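Local coordinates for CELL WALL surface anchor family protein (Streptococcus pneumoniae, PDB 2WW8) that serves as the adhesin of the pneumococcal pilus and probably recognises host cells, with an elongated multidomain chain that binds magnesium and calcium ions, at residues Asn804-Pro807 against Lys811-Gln814; Gln814-Val819 against Gln837-Gly842; Thr452-Tyr457 against Tyr503-Asn508. All coordinates share one frame; numbering follows the deposited sequence.

Contact 1: Asn804-Pro807 against Lys811-Gln814; sequences NSEP and KPVQ
Glu806 folds its carboxylate back over the returning chain, where OE1 accepts the amide hydrogen of Val813 across 3.0 Å (N-H...O angle 161°). The donor arrives from above the carboxylate plane, 46° out of it. This is possible because CG lies between the backbone N and the carbonyl carbon (chi1 82°) and a second bend at chi2 swings the acid group over Pro812, whose CA is 3.1 Å from OE1. The neighbouring Gln814 is bent too, and its amide stands almost perpendicular to the carboxylate, with NE2 2.9 Å from Glu806 OE1. On the other branch of that amide, OE1 sits 3.2 Å from the backbone O of Asn804, a meeting of two acceptors. Part of the company kept by the Asn804 oxygen is carbon: Gln814 CA approaches it at 3.4 Å in a CA-H...O contact. A second contact of this kind runs from Ser805 CA to Val813 O. The amide of Asn804 is engaged elsewhere, OD1 with Ser757 OG and ND2 with Asn815 OD1. Backbone pairing here is thin, one weak bond from Glu806 N to Val813 O, and the straighter bond is the one to the side chain. Asn804 and Ser805 together form a classic beta bulge opposite Val755, and the whole is the mouth of the loop connecting antiparallel strands 797-805 and 816-824 of a prealbumin-like domain.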
ATOM      1  N   ASN A 804       7.470 -74.094 -59.944  1.00 17.00           N
ATOM      2  CA  ASN A 804       8.543 -75.110 -59.913  1.00 17.00           C
ATOM      3  C   ASN A 804       8.089 -76.333 -60.710  1.00 17.32           C
ATOM      4  O   ASN A 804       8.880 -76.898 -61.473  1.00 16.31           O
ATOM      5  CB  ASN A 804       8.969 -75.492 -58.490  1.00 16.51           C
ATOM      6  CG  ASN A 804       9.432 -74.285 -57.677  1.00 19.57           C
ATOM      7  OD1 ASN A 804       8.748 -73.833 -56.755  1.00 22.79           O
ATOM      8  ND2 ASN A 804      10.600 -73.747 -58.030  1.00 20.64           N
ATOM      9  N   SER A 805       6.823 -76.720 -60.536  1.00 16.14           N
ATOM     10  CA  SER A 805       6.292 -77.866 -61.258  1.00 16.97           C
ATOM     11  C   SER A 805       4.775 -77.757 -61.484  1.00 18.06           C
ATOM     12  O   SER A 805       4.023 -77.325 -60.609  1.00 18.47           O
ATOM     13  CB  SER A 805       6.658 -79.165 -60.539  1.00 17.56           C
ATOM     14  OG  SER A 805       5.882 -79.377 -59.377  1.00 17.73           O
ATOM     15  N   GLU A 806       4.341 -78.097 -62.691  1.00 17.03           N
ATOM     16  CA  GLU A 806       2.938 -78.146 -63.079  1.00 17.42           C
ATOM     17  C   GLU A 806       2.228 -79.272 -62.307  1.00 16.16           C
ATOM     18  O   GLU A 806       2.860 -80.198 -61.811  1.00 16.58           O
ATOM     19  CB  GLU A 806       2.864 -78.434 -64.584  1.00 16.44           C
ATOM     20  CG  GLU A 806       2.999 -79.929 -64.921  1.00 18.48           C
ATOM     21  CD  GLU A 806       4.435 -80.482 -64.903  1.00 22.99           C
ATOM     22  OE1 GLU A 806       5.434 -79.711 -64.816  1.00 24.92           O
ATOM     23  OE2 GLU A 806       4.558 -81.723 -64.993  1.00 19.55           O
ATOM     24  N   PRO A 807       0.902 -79.238 -62.232  1.00 15.43           N
ATOM     25  CA  PRO A 807       0.277 -80.413 -61.633  1.00 14.58           C
ATOM     26  C   PRO A 807       0.153 -81.569 -62.610  1.00 13.20           C
ATOM     27  O   PRO A 807       0.270 -81.325 -63.808  1.00 13.71           O
ATOM     28  CB  PRO A 807      -1.120 -79.914 -61.279  1.00 15.13           C
ATOM     29  CG  PRO A 807      -1.172 -78.535 -61.652  1.00 14.48           C
ATOM     30  CD  PRO A 807      -0.089 -78.221 -62.621  1.00 15.74           C
ATOM     31  N   LYS A 811       0.798 -79.751 -69.136  1.00 13.81           N
ATOM     32  CA  LYS A 811       2.077 -79.579 -69.819  1.00 14.78           C
ATOM     33  C   LYS A 811       3.202 -79.164 -68.860  1.00 15.18           C
ATOM     34  O   LYS A 811       2.998 -78.217 -68.097  1.00 15.43           O
ATOM     35  CB  LYS A 811       1.968 -78.540 -70.930  1.00 15.19           C
ATOM     36  CG  LYS A 811       1.051 -78.977 -72.043  1.00 17.46           C
ATOM     37  CD  LYS A 811       1.297 -78.180 -73.289  1.00 13.94           C
ATOM     38  CE  LYS A 811       0.138 -78.442 -74.170  1.00 20.94           C
ATOM     39  NZ  LYS A 811       0.226 -77.335 -75.123  1.00 29.78           N
ATOM     40  N   PRO A 812       4.360 -79.868 -68.881  1.00 15.53           N
ATOM     41  CA  PRO A 812       5.429 -79.534 -67.928  1.00 16.21           C
ATOM     42  C   PRO A 812       5.838 -78.076 -68.003  1.00 15.68           C
ATOM     43  O   PRO A 812       5.928 -77.471 -69.087  1.00 15.26           O
ATOM     44  CB  PRO A 812       6.600 -80.467 -68.292  1.00 14.70           C
ATOM     45  CG  PRO A 812       5.951 -81.559 -69.014  1.00 16.58           C
ATOM     46  CD  PRO A 812       4.789 -80.960 -69.776  1.00 15.26           C
ATOM     47  N   VAL A 813       6.004 -77.546 -66.798  1.00 17.21           N
ATOM     48  CA  VAL A 813       6.548 -76.228 -66.531  1.00 18.25           C
ATOM     49  C   VAL A 813       7.531 -76.503 -65.380  1.00 19.25           C
ATOM     50  O   VAL A 813       7.098 -76.739 -64.255  1.00 18.98           O
ATOM     51  CB  VAL A 813       5.484 -75.233 -66.007  1.00 18.43           C
ATOM     52  CG1 VAL A 813       6.160 -73.868 -65.826  1.00 18.69           C
ATOM     53  CG2 VAL A 813       4.264 -75.092 -66.923  1.00 16.02           C
ATOM     54  N   GLN A 814       8.831 -76.498 -65.672  1.00 18.73           N
ATOM     55  CA  GLN A 814       9.881 -76.821 -64.715  1.00 19.50           C
ATOM     56  C   GLN A 814      10.712 -75.563 -64.375  1.00 19.37           C
ATOM     57  O   GLN A 814      11.512 -75.103 -65.204  1.00 19.88           O
ATOM     58  CB  GLN A 814      10.754 -77.963 -65.262  1.00 20.43           C
ATOM     59  CG  GLN A 814      10.048 -79.368 -65.354  1.00 24.80           C
ATOM     60  CD  GLN A 814       9.369 -79.772 -64.033  1.00 31.29           C
ATOM     61  OE1 GLN A 814       9.919 -79.529 -62.948  1.00 33.70           O
ATOM     62  NE2 GLN A 814       8.158 -80.338 -64.106  1.00 27.67           N
TER

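Contact 2: Gln814-Val819 against Gln837-Gly842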
ATOM      1  N   GLN A 814       8.831 -76.498 -65.672  1.00 18.73           N
ATOM      2  CA  GLN A 814       9.881 -76.821 -64.715  1.00 19.50           C
ATOM      3  C   GLN A 814      10.712 -75.563 -64.375  1.00 19.37           C
ATOM      4  O   GLN A 814      11.512 -75.103 -65.204  1.00 19.88           O
ATOM      5  CB  GLN A 814      10.754 -77.963 -65.262  1.00 20.43           C
ATOM      6  CG  GLN A 814      10.048 -79.368 -65.354  1.00 24.80           C
ATOM      7  CD  GLN A 814       9.369 -79.772 -64.033  1.00 31.29           C
ATOM      8  OE1 GLN A 814       9.919 -79.529 -62.948  1.00 33.70           O
ATOM      9  NE2 GLN A 814       8.158 -80.338 -64.106  1.00 27.67           N
ATOM     10  N   ASN A 815      10.514 -75.017 -63.170  1.00 17.38           N
ATOM     11  CA  ASN A 815      11.209 -73.808 -62.674  1.00 17.95           C
ATOM     12  C   ASN A 815      11.211 -72.654 -63.662  1.00 17.04           C
ATOM     13  O   ASN A 815      12.265 -72.304 -64.188  1.00 17.06           O
ATOM     14  CB  ASN A 815      12.655 -74.112 -62.259  1.00 18.53           C
ATOM     15  CG  ASN A 815      12.724 -75.246 -61.272  1.00 19.05           C
ATOM     16  OD1 ASN A 815      12.145 -75.184 -60.184  1.00 20.90           O
ATOM     17  ND2 ASN A 815      13.389 -76.321 -61.672  1.00 18.42           N
ATOM     18  N   LYS A 816      10.031 -72.111 -63.953  1.00 16.58           N
ATOM     19  CA  LYS A 816       9.914 -71.023 -64.924  1.00 16.90           C
ATOM     20  C   LYS A 816       9.395 -69.744 -64.220  1.00 16.91           C
ATOM     21  O   LYS A 816       8.491 -69.849 -63.396  1.00 17.93           O
ATOM     22  CB  LYS A 816       8.996 -71.418 -66.110  1.00 16.36           C
ATOM     23  CG  LYS A 816       9.465 -72.566 -67.044  1.00 15.93           C
ATOM     24  CD  LYS A 816      10.775 -72.258 -67.802  1.00 17.69           C
ATOM     25  CE  LYS A 816      11.302 -73.520 -68.527  1.00 17.88           C
ATOM     26  NZ  LYS A 816      12.768 -73.625 -68.348  1.00 22.44           N
ATOM     27  N   PRO A 817       9.931 -68.543 -64.553  1.00 17.02           N
ATOM     28  CA  PRO A 817       9.338 -67.299 -64.050  1.00 16.77           C
ATOM     29  C   PRO A 817       7.904 -67.114 -64.599  1.00 16.49           C
ATOM     30  O   PRO A 817       7.663 -67.333 -65.785  1.00 15.58           O
ATOM     31  CB  PRO A 817      10.248 -66.206 -64.638  1.00 17.19           C
ATOM     32  CG  PRO A 817      10.854 -66.816 -65.880  1.00 18.41           C
ATOM     33  CD  PRO A 817      10.924 -68.311 -65.629  1.00 17.47           C
ATOM     34  N   ILE A 818       6.953 -66.746 -63.750  1.00 14.85           N
ATOM     35  CA  ILE A 818       5.568 -66.534 -64.196  1.00 15.67           C
ATOM     36  C   ILE A 818       5.117 -65.066 -64.078  1.00 16.21           C
ATOM     37  O   ILE A 818       4.750 -64.435 -65.078  1.00 15.48           O
ATOM     38  CB  ILE A 818       4.568 -67.454 -63.456  1.00 15.18           C
ATOM     39  CG1 ILE A 818       5.071 -68.903 -63.461  1.00 15.62           C
ATOM     40  CG2 ILE A 818       3.149 -67.358 -64.087  1.00 15.91           C
ATOM     41  CD1 ILE A 818       5.155 -69.469 -64.873  1.00 12.61           C
ATOM     42  N   VAL A 819       5.190 -64.522 -62.864  1.00 14.96           N
ATOM     43  CA  VAL A 819       4.672 -63.183 -62.605  1.00 16.00           C
ATOM     44  C   VAL A 819       5.715 -62.348 -61.869  1.00 16.93           C
ATOM     45  O   VAL A 819       6.426 -62.858 -60.982  1.00 16.41           O
ATOM     46  CB  VAL A 819       3.427 -63.188 -61.677  1.00 16.56           C
ATOM     47  CG1 VAL A 819       2.808 -61.774 -61.614  1.00 16.36           C
ATOM     48  CG2 VAL A 819       2.375 -64.188 -62.123  1.00 15.68           C
ATOM     49  N   GLN A 837       8.518 -66.960 -73.713  1.00 20.84           N
ATOM     50  CA  GLN A 837       7.875 -67.336 -74.969  1.00 24.81           C
ATOM     51  C   GLN A 837       7.660 -68.851 -75.061  1.00 25.20           C
ATOM     52  O   GLN A 837       8.558 -69.641 -74.726  1.00 26.27           O
ATOM     53  CB  GLN A 837       8.756 -66.859 -76.143  1.00 26.42           C
ATOM     54  CG  GLN A 837       8.076 -66.882 -77.540  1.00 30.78           C
ATOM     55  CD  GLN A 837       6.645 -66.321 -77.511  1.00 34.05           C
ATOM     56  OE1 GLN A 837       6.398 -65.241 -76.953  1.00 33.62           O
ATOM     57  NE2 GLN A 837       5.709 -67.050 -78.130  1.00 31.18           N
ATOM     58  N   ASP A 838       6.460 -69.268 -75.458  1.00 26.12           N
ATOM     59  CA  ASP A 838       6.184 -70.710 -75.670  1.00 27.05           C
ATOM     60  C   ASP A 838       6.070 -71.624 -74.452  1.00 25.00           C
ATOM     61  O   ASP A 838       5.813 -72.817 -74.630  1.00 25.50           O
ATOM     62  CB  ASP A 838       7.235 -71.354 -76.583  1.00 27.78           C
ATOM     63  CG  ASP A 838       7.140 -70.867 -78.012  1.00 33.05           C
ATOM     64  OD1 ASP A 838       6.002 -70.565 -78.456  1.00 35.81           O
ATOM     65  OD2 ASP A 838       8.207 -70.794 -78.679  1.00 39.40           O
ATOM     66  N   ILE A 839       6.285 -71.103 -73.246  1.00 22.85           N
ATOM     67  CA  ILE A 839       6.011 -71.877 -72.027  1.00 20.82           C
ATOM     68  C   ILE A 839       4.501 -71.926 -71.838  1.00 21.20           C
ATOM     69  O   ILE A 839       3.824 -70.901 -72.036  1.00 19.83           O
ATOM     70  CB  ILE A 839       6.667 -71.267 -70.762  1.00 20.76           C
ATOM     71  CG1 ILE A 839       8.190 -71.203 -70.919  1.00 18.56           C
ATOM     72  CG2 ILE A 839       6.287 -72.055 -69.509  1.00 16.82           C
ATOM     73  CD1 ILE A 839       8.882 -72.524 -71.195  1.00 20.32           C
ATOM     74  N   PRO A 840       3.969 -73.110 -71.463  1.00 20.61           N
ATOM     75  CA  PRO A 840       2.518 -73.242 -71.317  1.00 19.68           C
ATOM     76  C   PRO A 840       1.938 -72.832 -69.948  1.00 20.00           C
ATOM     77  O   PRO A 840       1.051 -73.523 -69.418  1.00 20.39           O
ATOM     78  CB  PRO A 840       2.287 -74.735 -71.611  1.00 19.17           C
ATOM     79  CG  PRO A 840       3.504 -75.415 -71.124  1.00 20.35           C
ATOM     80  CD  PRO A 840       4.662 -74.392 -71.226  1.00 21.16           C
ATOM     81  N   ALA A 841       2.423 -71.737 -69.357  1.00 18.12           N
ATOM     82  CA  ALA A 841       1.795 -71.160 -68.167  1.00 17.27           C
ATOM     83  C   ALA A 841       1.375 -69.743 -68.574  1.00 16.61           C
ATOM     84  O   ALA A 841       1.989 -69.148 -69.474  1.00 14.82           O
ATOM     85  CB  ALA A 841       2.760 -71.124 -66.954  1.00 15.46           C
ATOM     86  N   GLY A 842       0.353 -69.167 -67.946  1.00 14.86           N
ATOM     87  CA  GLY A 842       0.105 -67.742 -68.233  1.00 15.28           C
ATOM     88  C   GLY A 842      -0.428 -67.070 -66.992  1.00 16.87           C
ATOM     89  O   GLY A 842      -0.774 -67.776 -66.008  1.00 16.79           O
TER
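Lys816 meets Ile839 with its hydrocarbon rather than its charge: CE rests 3.7 Å from Ile839 CD1, and no hydrogen bond joins 814-819 to 837-842 anywhere. The two side chains cross at about a right angle. Lys816 CG and Ile839 CG1 both lie beside their backbone N, and the lysine is bent again at chi2 (-63°), which brings CG, CD and CE across the isoleucine. Lys816 CD lies 3.9 Å from Ile839 CD1, while Lys816 CG reaches CG2, the shorter branch of Ile839, at 4.1 Å. Farther along, a second point of touch involves the buried Ile818. Its terminal methyl meets the lone methyl of Ala841 tip to tip, CD1 to CB 3.6 Å. The isoleucine reaches there through CG1, again set beside its backbone N (chi1 -48°); the other branch of Ile818, CG2, comes only within 4.4 Å of Gly842 O. Glu803, on strand 797-805, is touched by both Ile818 and Ala841.

The backbones remain well apart, with Ile818 CA and Gly842 CA 6.9 Å from one another. The strands belong to different sheets: 816-824 to the one containing 797-805, and 841-846 to the edge of a four-stranded mixed sheet. Irregularities punctuate the first segment, a G1 bulge at Asn815 and Lys816 facing Glu803, near the start of the strand, and a classic bulge at Ile818 and Val819 facing Leu801. Between these two segments the joining is done by two aliphatic contacts. Such contacts carry little directional preference, and they allow a lysine to lend its methylenes while its ammonium end stays out of the pairing.

Contact 3: Thr452-Tyr457 against Tyr503-Asn508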
ATOM      1  N   THR A 452      11.953  47.694  44.630  1.00 15.51           N
ATOM      2  CA  THR A 452      11.674  48.930  45.339  1.00 16.28           C
ATOM      3  C   THR A 452      12.945  49.523  45.964  1.00 15.82           C
ATOM      4  O   THR A 452      12.903  50.633  46.523  1.00 17.12           O
ATOM      5  CB  THR A 452      10.639  48.706  46.447  1.00 18.72           C
ATOM      6  OG1 THR A 452      11.217  47.791  47.369  1.00 18.50           O
ATOM      7  CG2 THR A 452       9.390  48.043  45.914  1.00 18.28           C
ATOM      8  N   ASP A 453      14.082  48.828  45.886  1.00 15.21           N
ATOM      9  CA  ASP A 453      15.427  49.341  46.286  1.00 15.01           C
ATOM     10  C   ASP A 453      16.275  49.326  44.998  1.00 16.63           C
ATOM     11  O   ASP A 453      16.387  48.267  44.371  1.00 17.40           O
ATOM     12  CB  ASP A 453      15.994  48.344  47.297  1.00 14.72           C
ATOM     13  CG  ASP A 453      17.412  48.679  47.802  1.00 19.10           C
ATOM     14  OD1 ASP A 453      18.111  49.595  47.292  1.00 18.92           O
ATOM     15  OD2 ASP A 453      17.803  47.992  48.778  1.00 17.00           O
ATOM     16  N   LYS A 454      16.816  50.473  44.580  1.00 15.83           N
ATOM     17  CA  LYS A 454      17.613  50.577  43.355  1.00 17.95           C
ATOM     18  C   LYS A 454      18.971  49.868  43.457  1.00 17.22           C
ATOM     19  O   LYS A 454      19.636  49.672  42.444  1.00 16.61           O
ATOM     20  CB  LYS A 454      18.037  52.050  43.241  1.00 19.36           C
ATOM     21  CG  LYS A 454      16.897  52.965  42.863  1.00 22.61           C
ATOM     22  CD  LYS A 454      17.442  54.349  42.467  1.00 24.37           C
ATOM     23  CE  LYS A 454      16.233  55.230  42.124  1.00 25.51           C
ATOM     24  NZ  LYS A 454      16.597  56.625  41.805  1.00 32.77           N
ATOM     25  N   THR A 455      19.418  49.578  44.678  1.00 14.79           N
ATOM     26  CA  THR A 455      20.765  49.016  44.869  1.00 15.49           C
ATOM     27  C   THR A 455      20.890  47.567  44.395  1.00 15.74           C
ATOM     28  O   THR A 455      20.126  46.666  44.787  1.00 14.45           O
ATOM     29  CB  THR A 455      21.230  49.137  46.333  1.00 14.59           C
ATOM     30  OG1 THR A 455      21.096  50.502  46.789  1.00 15.63           O
ATOM     31  CG2 THR A 455      22.700  48.747  46.551  1.00 16.08           C
ATOM     32  N   VAL A 456      21.915  47.338  43.578  1.00 13.79           N
ATOM     33  CA  VAL A 456      22.305  45.952  43.238  1.00 16.23           C
ATOM     34  C   VAL A 456      23.201  45.456  44.356  1.00 16.80           C
ATOM     35  O   VAL A 456      24.126  46.160  44.793  1.00 17.59           O
ATOM     36  CB  VAL A 456      23.080  45.869  41.901  1.00 15.12           C
ATOM     37  CG1 VAL A 456      23.475  44.391  41.536  1.00 17.76           C
ATOM     38  CG2 VAL A 456      22.243  46.501  40.813  1.00 18.58           C
ATOM     39  N   TYR A 457      22.912  44.255  44.848  1.00 18.02           N
ATOM     40  CA  TYR A 457      23.654  43.640  45.932  1.00 18.45           C
ATOM     41  C   TYR A 457      24.463  42.465  45.428  1.00 19.90           C
ATOM     42  O   TYR A 457      24.025  41.783  44.520  1.00 18.74           O
ATOM     43  CB  TYR A 457      22.716  43.127  47.015  1.00 18.52           C
ATOM     44  CG  TYR A 457      22.057  44.279  47.722  1.00 17.58           C
ATOM     45  CD1 TYR A 457      22.696  44.904  48.789  1.00 13.95           C
ATOM     46  CD2 TYR A 457      20.810  44.730  47.315  1.00 19.89           C
ATOM     47  CE1 TYR A 457      22.120  45.993  49.434  1.00 18.36           C
ATOM     48  CE2 TYR A 457      20.209  45.807  47.965  1.00 18.30           C
ATOM     49  CZ  TYR A 457      20.864  46.435  48.993  1.00 19.07           C
ATOM     50  OH  TYR A 457      20.249  47.499  49.627  1.00 18.82           O
ATOM     51  N   TYR A 503       7.321  51.413  39.932  1.00 15.46           N
ATOM     52  CA  TYR A 503       6.954  52.746  39.452  1.00 15.30           C
ATOM     53  C   TYR A 503       5.518  53.047  39.936  1.00 16.10           C
ATOM     54  O   TYR A 503       4.750  52.119  40.224  1.00 16.17           O
ATOM     55  CB  TYR A 503       7.144  52.775  37.922  1.00 16.28           C
ATOM     56  CG  TYR A 503       6.097  51.940  37.193  1.00 15.23           C
ATOM     57  CD1 TYR A 503       6.253  50.533  36.996  1.00 13.59           C
ATOM     58  CD2 TYR A 503       4.950  52.558  36.684  1.00 19.03           C
ATOM     59  CE1 TYR A 503       5.282  49.781  36.318  1.00 15.97           C
ATOM     60  CE2 TYR A 503       3.978  51.790  36.001  1.00 16.39           C
ATOM     61  CZ  TYR A 503       4.144  50.439  35.822  1.00 17.62           C
ATOM     62  OH  TYR A 503       3.134  49.731  35.189  1.00 15.00           O
ATOM     63  N   PRO A 504       5.168  54.337  40.161  1.00 17.75           N
ATOM     64  CA  PRO A 504       6.106  55.490  40.403  1.00 16.64           C
ATOM     65  C   PRO A 504       6.992  55.266  41.634  1.00 17.18           C
ATOM     66  O   PRO A 504       6.523  54.935  42.716  1.00 15.41           O
ATOM     67  CB  PRO A 504       5.177  56.683  40.574  1.00 16.98           C
ATOM     68  CG  PRO A 504       3.826  56.184  39.906  1.00 14.63           C
ATOM     69  CD  PRO A 504       3.761  54.742  40.288  1.00 15.33           C
ATOM     70  N   PHE A 505       8.308  55.366  41.446  1.00 18.32           N
ATOM     71  CA  PHE A 505       9.230  54.838  42.439  1.00 17.80           C
ATOM     72  C   PHE A 505       9.111  55.511  43.802  1.00 18.73           C
ATOM     73  O   PHE A 505       9.271  54.874  44.865  1.00 19.15           O
ATOM     74  CB  PHE A 505      10.649  54.958  41.862  1.00 18.88           C
ATOM     75  CG  PHE A 505      11.656  54.272  42.681  1.00 18.39           C
ATOM     76  CD1 PHE A 505      11.854  52.896  42.565  1.00 20.41           C
ATOM     77  CD2 PHE A 505      12.408  54.995  43.615  1.00 22.60           C
ATOM     78  CE1 PHE A 505      12.836  52.231  43.346  1.00 16.35           C
ATOM     79  CE2 PHE A 505      13.373  54.354  44.393  1.00 18.65           C
ATOM     80  CZ  PHE A 505      13.603  52.990  44.279  1.00 16.90           C
ATOM     81  N   ASN A 506       8.795  56.806  43.802  1.00 18.36           N
ATOM     82  CA  ASN A 506       8.657  57.511  45.086  1.00 19.90           C
ATOM     83  C   ASN A 506       7.221  57.764  45.519  1.00 19.34           C
ATOM     84  O   ASN A 506       6.945  58.610  46.367  1.00 18.37           O
ATOM     85  CB  ASN A 506       9.463  58.816  45.102  1.00 21.47           C
ATOM     86  CG  ASN A 506      10.945  58.539  44.990  1.00 24.90           C
ATOM     87  OD1 ASN A 506      11.594  58.965  44.041  1.00 31.98           O
ATOM     88  ND2 ASN A 506      11.462  57.731  45.919  1.00 27.02           N
ATOM     89  N   SER A 507       6.295  57.035  44.918  1.00 17.51           N
ATOM     90  CA  SER A 507       4.895  57.176  45.279  1.00 16.33           C
ATOM     91  C   SER A 507       4.622  56.963  46.772  1.00 17.10           C
ATOM     92  O   SER A 507       5.112  55.999  47.347  1.00 16.74           O
ATOM     93  CB  SER A 507       4.112  56.164  44.451  1.00 15.82           C
ATOM     94  OG  SER A 507       2.747  56.167  44.848  1.00 19.30           O
ATOM     95  N   ASN A 508       3.843  57.844  47.414  1.00 18.59           N
ATOM     96  CA  ASN A 508       3.324  57.599  48.744  0.50 18.76           C
ATOM     97  C   ASN A 508       2.000  56.875  48.699  1.00 18.56           C
ATOM     98  O   ASN A 508       1.442  56.709  49.758  1.00 18.54           O
ATOM     99  CB  ASN A 508       3.163  58.887  49.561  1.00 21.88           C
ATOM    100  CG  ASN A 508       4.492  59.604  49.772  1.00 27.47           C
ATOM    101  OD1 ASN A 508       5.534  58.981  50.015  1.00 34.15           O
ATOM    102  ND2 ASN A 508       4.463  60.927  49.681  1.00 34.89           N
TER
HETATM  103  O   HOH W   1      10.323  52.324  45.619  1.00 15.83           O
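The ring of Phe505 is sandwiched between a lysine carbon and a water. Over one face lies Lys454 CE, 4.2 Å from the ring centroid and 27° off the normal, a CH-pi contact; over the opposite face, above the centre, sits a water whose oxygen is 3.3 Å from the plane. That water donates to Thr452 O and to Phe505 O (2.9 Å), so its hydrogens are engaged by the two backbones and it bridges the loops while lying against the ring. Thr452 O itself comes obliquely to the ring, 3.3 Å from Phe505 CZ. With CG anti to its backbone N (chi1 -171°), Phe505 reaches out from a type I turn, Pro504 to Ser507, to meet the extended lysine chain, whose CG also touches CZ at 3.6 Å. Both loops lie in the chain between strands 379-386 and 533-539, neighbours in the parallel sheet of the domain that holds the magnesium site, consistent with an insertion into a von Willebrand A-like fold. The second ring, Tyr457, carries Thr455 CG2 over one face and Asp453 OD2 in plane at its edge. Tyr457 OH donates to Asp453 OD2 at 2.6 Å, on the syn side. The other oxygen, Asp453 OD1, accepts from Thr455 N at 2.9 Å in an Asx turn, the donor coming from above the carboxylate plane, 49° out of it.

All three are surface contacts, yet they solve different problems. Contacts 1 and 2 sit 9 Å apart, centre to centre, near the C-terminal end of the modelled chain and share Gln814; contact 1 closes the turn between neighbouring strands of one sheet by polar means, whereas contact 2 ties that sheet to another mainly through aliphatic side chains, with no hydrogen bond. They touch each other through Val813 CG1 and Ile839 CG2, 4.1 Å apart, and through Lys811 against Pro840. Contact 3 lies on the other side of the chain's centre, its nearest atoms about 148 Å from contact 2, and joins two loops, with no strand in the touching parts, combining an aromatic face with a bridging water.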